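Local coordinates for protein ADP-dependent (S)-NAD(P)H-hydrate dehydratase (Streptococcus mutans, PDB 3BGK) that probably dehydrates the S-form of hydrated NAD(P)H at the expense of ADP, helping to repair this damaged form of the cofactor, at residues A[241-246]-A[291-296]; A[133-138]-A[165-170]. All blocks are in the same frame, centred on the assembly; numbering follows the deposited sequence.

Contact 1. Residues A[241-246]-A[291-296]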
loop_
_atom_site.group_PDB
_atom_site.type_symbol
_atom_site.label_atom_id
_atom_site.label_comp_id
_atom_site.label_asym_id
_atom_site.label_seq_id
_atom_site.Cartn_x
_atom_site.Cartn_y
_atom_site.Cartn_z
ATOM N N GLY A 241 23.500 -15.034 -5.545
ATOM C CA GLY A 241 23.177 -15.763 -6.762
ATOM C C GLY A 241 22.472 -14.935 -7.816
ATOM O O GLY A 241 22.248 -13.739 -7.618
ATOM N N PRO A 242 22.113 -15.575 -8.946
ATOM C CA PRO A 242 21.513 -14.921 -10.115
ATOM C C PRO A 242 20.097 -14.401 -9.874
ATOM O O PRO A 242 19.623 -13.550 -10.621
ATOM C CB PRO A 242 21.504 -16.032 -11.171
ATOM C CG PRO A 242 21.480 -17.292 -10.391
ATOM C CD PRO A 242 22.282 -17.025 -9.154
ATOM N N TYR A 243 19.442 -14.915 -8.839
ATOM C CA TYR A 243 18.112 -14.462 -8.413
ATOM C C TYR A 243 18.148 -13.022 -7.869
ATOM O O TYR A 243 17.105 -12.412 -7.602
ATOM C CB TYR A 243 17.551 -15.427 -7.357
ATOM C CG TYR A 243 18.613 -15.950 -6.414
ATOM C CD1 TYR A 243 19.252 -17.170 -6.661
ATOM C CD2 TYR A 243 19.002 -15.215 -5.293
ATOM C CE1 TYR A 243 20.240 -17.651 -5.809
ATOM C CE2 TYR A 243 19.988 -15.684 -4.438
ATOM C CZ TYR A 243 20.601 -16.904 -4.703
ATOM O OH TYR A 243 21.572 -17.378 -3.855
ATOM N N GLN A 244 19.357 -12.492 -7.712
ATOM C CA GLN A 244 19.553 -11.128 -7.247
ATOM C C GLN A 244 19.663 -10.129 -8.390
ATOM O O GLN A 244 19.672 -8.914 -8.156
ATOM C CB GLN A 244 20.804 -11.046 -6.385
ATOM C CG GLN A 244 20.576 -11.429 -4.943
ATOM C CD GLN A 244 21.847 -11.390 -4.140
ATOM O OE1 GLN A 244 22.076 -10.458 -3.366
ATOM N NE2 GLN A 244 22.695 -12.391 -4.329
ATOM N N ALA A 245 19.752 -10.633 -9.618
ATOM C CA ALA A 245 19.967 -9.776 -10.785
ATOM C C ALA A 245 18.670 -9.094 -11.227
ATOM O O ALA A 245 18.188 -9.296 -12.351
ATOM C CB ALA A 245 20.583 -10.575 -11.920
ATOM N N THR A 246 18.117 -8.283 -10.327
ATOM C CA THR A 246 16.835 -7.621 -10.549
ATOM C C THR A 246 16.893 -6.173 -10.077
ATOM O O THR A 246 17.644 -5.845 -9.152
ATOM C CB THR A 246 15.662 -8.396 -9.881
ATOM O OG1 THR A 246 14.418 -7.758 -10.189
ATOM C CG2 THR A 246 15.822 -8.467 -8.372
ATOM N N TYR A 291 12.375 -17.797 -7.752
ATOM C CA TYR A 291 13.178 -17.778 -8.967
ATOM C C TYR A 291 13.979 -16.484 -9.063
ATOM O O TYR A 291 15.165 -16.505 -9.387
ATOM C CB TYR A 291 12.262 -17.922 -10.171
ATOM C CG TYR A 291 12.959 -18.275 -11.455
ATOM C CD1 TYR A 291 13.524 -19.533 -11.643
ATOM C CD2 TYR A 291 13.023 -17.360 -12.503
ATOM C CE1 TYR A 291 14.152 -19.859 -12.836
ATOM C CE2 TYR A 291 13.646 -17.674 -13.696
ATOM C CZ TYR A 291 14.207 -18.924 -13.858
ATOM O OH TYR A 291 14.816 -19.237 -15.048
ATOM N N VAL A 292 13.308 -15.364 -8.800
ATOM C CA VAL A 292 13.956 -14.078 -8.555
ATOM C C VAL A 292 13.680 -13.672 -7.100
ATOM O O VAL A 292 12.611 -13.964 -6.565
ATOM C CB VAL A 292 13.477 -12.983 -9.560
ATOM C CG1 VAL A 292 12.074 -12.470 -9.227
ATOM C CG2 VAL A 292 14.451 -11.830 -9.614
ATOM N N VAL A 293 14.652 -13.036 -6.455
ATOM C CA VAL A 293 14.432 -12.497 -5.112
ATOM C C VAL A 293 14.335 -10.977 -5.220
ATOM O O VAL A 293 15.299 -10.305 -5.584
ATOM C CB VAL A 293 15.527 -12.935 -4.101
ATOM C CG1 VAL A 293 15.309 -12.281 -2.733
ATOM C CG2 VAL A 293 15.543 -14.441 -3.956
ATOM N N LEU A 294 13.153 -10.445 -4.922
ATOM C CA LEU A 294 12.905 -9.016 -5.084
ATOM C C LEU A 294 13.458 -8.206 -3.915
ATOM O O LEU A 294 13.378 -8.640 -2.763
ATOM C CB LEU A 294 11.411 -8.727 -5.314
ATOM C CG LEU A 294 10.727 -9.321 -6.552
ATOM C CD1 LEU A 294 9.281 -8.853 -6.637
ATOM C CD2 LEU A 294 11.481 -9.002 -7.852
ATOM N N PRO A 295 14.014 -7.019 -4.214
ATOM C CA PRO A 295 14.626 -6.135 -3.217
ATOM C C PRO A 295 13.733 -5.873 -1.989
ATOM O O PRO A 295 14.220 -5.932 -0.857
ATOM C CB PRO A 295 14.864 -4.846 -4.003
ATOM C CG PRO A 295 15.007 -5.293 -5.421
ATOM C CD PRO A 295 14.071 -6.442 -5.574
ATOM N N THR A 296 12.443 -5.613 -2.201
ATOM C CA THR A 296 11.518 -5.384 -1.078
ATOM C C THR A 296 11.208 -6.648 -0.274
ATOM O O THR A 296 10.803 -6.549 0.889
ATOM C CB THR A 296 10.173 -4.759 -1.520
ATOM O OG1 THR A 296 9.538 -5.615 -2.480
ATOM C CG2 THR A 296 10.383 -3.373 -2.113
#
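A single straight hydrogen bond joins Tyr243 to Val293, and apolar branches gather beside it. Val293 N gives its hydrogen to Tyr243 O over 2.8 Å, with an N-H...O angle of 170°. The acceptor belongs to the short 3-10 segment 242-244, whose turn is held by Gln244 N bonding back to Gly241 O. Ala245, at the centre of an inverse gamma turn, then redirects the chain so that Thr246 arrives further along 291-296.

Van der Waals packing falls into two groups. In the first, Tyr243 and Val293 lie side by side and point the same way, with ring atom CD2 of Tyr243 3.8 Å from CG2 of Val293; Tyr243 CB meets the carbonyl oxygen of Tyr291. The tyrosine takes a chi1 of 37°, which puts CG between the backbone N and the carbonyl carbon and turns the ring back toward Gly241, whose CA lies 3.4 Å above the plane of the Tyr243 ring, offset toward the rim. In the second, the side chains of Thr246 and Val292 cross at about a right angle, Thr246 CB 3.7 Å from Val292 CG2, while the threonine methyl CG2 reaches Val293 O and, at 3.9 Å, CD of Pro295. Val292 CG2 touches both Thr246 and, at 3.4 Å, Tyr243 O.

Polar ends find partners further afield. Tyr243 OH bonds to Asp284 OD1 on helix 268-287, and Tyr291 OH to the backbone oxygen of Lys47 of the second subunit.

Leu294 is the N-cap of helix 295-310. The contact therefore ties the start of this last helix to the loop entering helix 249-263, in the three-layer alpha/beta sandwich of the NnrD/CARKD family, close to the probable AMP-binding Gly250.

Contact 2. Residues A[133-138]-A[165-170]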
loop_
_atom_site.group_PDB
_atom_site.type_symbol
_atom_site.label_atom_id
_atom_site.label_comp_id
_atom_site.label_asym_id
_atom_site.label_seq_id
_atom_site.Cartn_x
_atom_site.Cartn_y
_atom_site.Cartn_z
ATOM N N PRO A 133 21.042 7.145 -4.298
ATOM C CA PRO A 133 20.102 6.230 -4.956
ATOM C C PRO A 133 18.929 6.983 -5.584
ATOM O O PRO A 133 18.110 7.572 -4.879
ATOM C CB PRO A 133 19.642 5.294 -3.823
ATOM C CG PRO A 133 19.962 5.999 -2.557
ATOM C CD PRO A 133 21.102 6.937 -2.836
ATOM N N GLY A 134 18.884 6.985 -6.912
ATOM C CA GLY A 134 17.850 7.699 -7.652
ATOM C C GLY A 134 18.005 9.210 -7.681
ATOM O O GLY A 134 17.071 9.923 -8.057
ATOM N N LEU A 135 19.181 9.702 -7.292
ATOM C CA LEU A 135 19.462 11.140 -7.271
ATOM C C LEU A 135 19.371 11.768 -8.667
ATOM O O LEU A 135 18.987 12.930 -8.806
ATOM C CB LEU A 135 20.849 11.404 -6.660
ATOM C CG LEU A 135 21.320 12.841 -6.370
ATOM C CD1 LEU A 135 20.420 13.540 -5.355
ATOM C CD2 LEU A 135 22.758 12.851 -5.885
ATOM N N ALA A 136 19.716 10.981 -9.686
ATOM C CA ALA A 136 19.871 11.457 -11.067
ATOM C C ALA A 136 21.020 12.468 -11.190
ATOM O O ALA A 136 21.835 12.609 -10.268
ATOM C CB ALA A 136 18.550 12.020 -11.627
ATOM N N GLU A 137 21.091 13.152 -12.331
ATOM C CA GLU A 137 22.246 13.992 -12.649
ATOM C C GLU A 137 21.884 15.389 -13.148
ATOM O O GLU A 137 22.770 16.159 -13.526
ATOM C CB GLU A 137 23.171 13.276 -13.645
ATOM C CG GLU A 137 23.986 12.158 -13.003
ATOM C CD GLU A 137 24.778 11.332 -13.998
ATOM O OE1 GLU A 137 25.626 11.903 -14.721
ATOM O OE2 GLU A 137 24.561 10.101 -14.038
ATOM N N ASP A 138 20.588 15.709 -13.131
ATOM C CA ASP A 138 20.092 17.023 -13.573
ATOM C C ASP A 138 20.559 18.178 -12.673
ATOM O O ASP A 138 21.388 17.982 -11.777
ATOM C CB ASP A 138 18.557 17.012 -13.718
ATOM C CG ASP A 138 17.833 16.679 -12.416
ATOM O OD1 ASP A 138 16.582 16.614 -12.444
ATOM O OD2 ASP A 138 18.495 16.479 -11.370
ATOM N N ILE A 165 28.152 9.015 -7.527
ATOM C CA ILE A 165 29.536 8.673 -7.841
ATOM C C ILE A 165 29.999 9.451 -9.073
ATOM O O ILE A 165 31.103 10.002 -9.082
ATOM C CB ILE A 165 29.730 7.152 -8.049
ATOM C CG1 ILE A 165 29.426 6.375 -6.759
ATOM C CG2 ILE A 165 31.142 6.846 -8.537
ATOM C CD1 ILE A 165 30.487 6.490 -5.665
ATOM N N ASN A 166 29.144 9.504 -10.098
ATOM C CA ASN A 166 29.371 10.353 -11.277
ATOM C C ASN A 166 29.497 11.831 -10.907
ATOM O O ASN A 166 30.315 12.555 -11.475
ATOM C CB ASN A 166 28.237 10.204 -12.293
ATOM C CG ASN A 166 27.894 8.762 -12.594
ATOM O OD1 ASN A 166 28.775 7.919 -12.766
ATOM N ND2 ASN A 166 26.601 8.473 -12.677
ATOM N N LEU A 167 28.669 12.271 -9.962
ATOM C CA LEU A 167 28.661 13.658 -9.503
ATOM C C LEU A 167 29.927 13.994 -8.733
ATOM O O LEU A 167 30.459 15.098 -8.852
ATOM C CB LEU A 167 27.420 13.934 -8.649
ATOM C CG LEU A 167 26.241 14.675 -9.288
ATOM C CD1 LEU A 167 25.934 14.178 -10.687
ATOM C CD2 LEU A 167 25.011 14.563 -8.397
ATOM N N LEU A 168 30.405 13.036 -7.945
ATOM C CA LEU A 168 31.674 13.172 -7.243
ATOM C C LEU A 168 32.834 13.219 -8.244
ATOM O O LEU A 168 33.820 13.927 -8.025
ATOM C CB LEU A 168 31.854 12.029 -6.235
ATOM C CG LEU A 168 33.175 11.893 -5.465
ATOM C CD1 LEU A 168 33.395 13.064 -4.520
ATOM C CD2 LEU A 168 33.233 10.572 -4.710
ATOM N N ALA A 169 32.688 12.482 -9.350
ATOM C CA ALA A 169 33.721 12.383 -10.391
ATOM C C ALA A 169 33.949 13.678 -11.185
ATOM O O ALA A 169 35.089 14.004 -11.521
ATOM C CB ALA A 169 33.415 11.220 -11.342
ATOM N N LYS A 170 32.871 14.402 -11.479
ATOM C CA LYS A 170 32.949 15.647 -12.253
ATOM C C LYS A 170 33.793 16.726 -11.563
ATOM O O LYS A 170 34.554 17.445 -12.226
ATOM C CB LYS A 170 31.546 16.182 -12.560
#
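Glu137 reaches across to Asn166 and Leu167 on helix 163-170, in the alpha/beta three-layer sandwich, where the loop after strand 128-131 meets the helix that follows the adjacent parallel strand 157-161. Its side chain gives a worked case of one residue serving both an apolar and a polar neighbour. CB lies 4.1 Å from Leu167 CD1, and CG comes closer to the same methyl, at 3.6 Å. With chi1 at -75°, CG stands beside the backbone N, and the extended chain beyond it carries CD to the amide of Asn166. There the two oxygens divide: OE1 lies 3.9 Å from Asn166 CB, whereas OE2 accepts a weak hydrogen bond from Asn166 ND2 at 2.9 Å. The bond is bent, with an N-H...O angle of 127°, and the carboxylate and amide planes stand 45° apart.

Beyond this polar pair the contact is apolar. Leu167 places one methyl against Glu137, and its other methyl, CD2, meets Leu135; Phe145 of helix 139-151 also packs on Leu167. The carbonyl of Ala136 is held by Ser163 OG, which fixes the loop to the beginning of helix 163-170. On the buried side, Leu135 CD2 and Leu167 CD2 meet methyl to methyl at 3.8 Å.

In the fold
The two contacts lie in series along the chain, contact 2 closing before contact 1 opens, and their centres are 25 Å apart; even their nearest atoms stay about 11 Å from each other. Both nonetheless lie near residues predicted to bind substrate or nucleotide. Contact 2 includes Gly134, a predicted (6S)-NADPHX-binding residue, and its Asn166 side chain is about 8 Å from that of His186, another. In contact 1 the side chain of Pro295 is about 7 Å from that of Asp251, predicted to bind (6S)-NADPHX, and is close to Gly250, predicted to bind AMP. They differ in setting, since contact 1 adjoins a second subunit, whereas contact 2 is touched by no other chain of the tetramer.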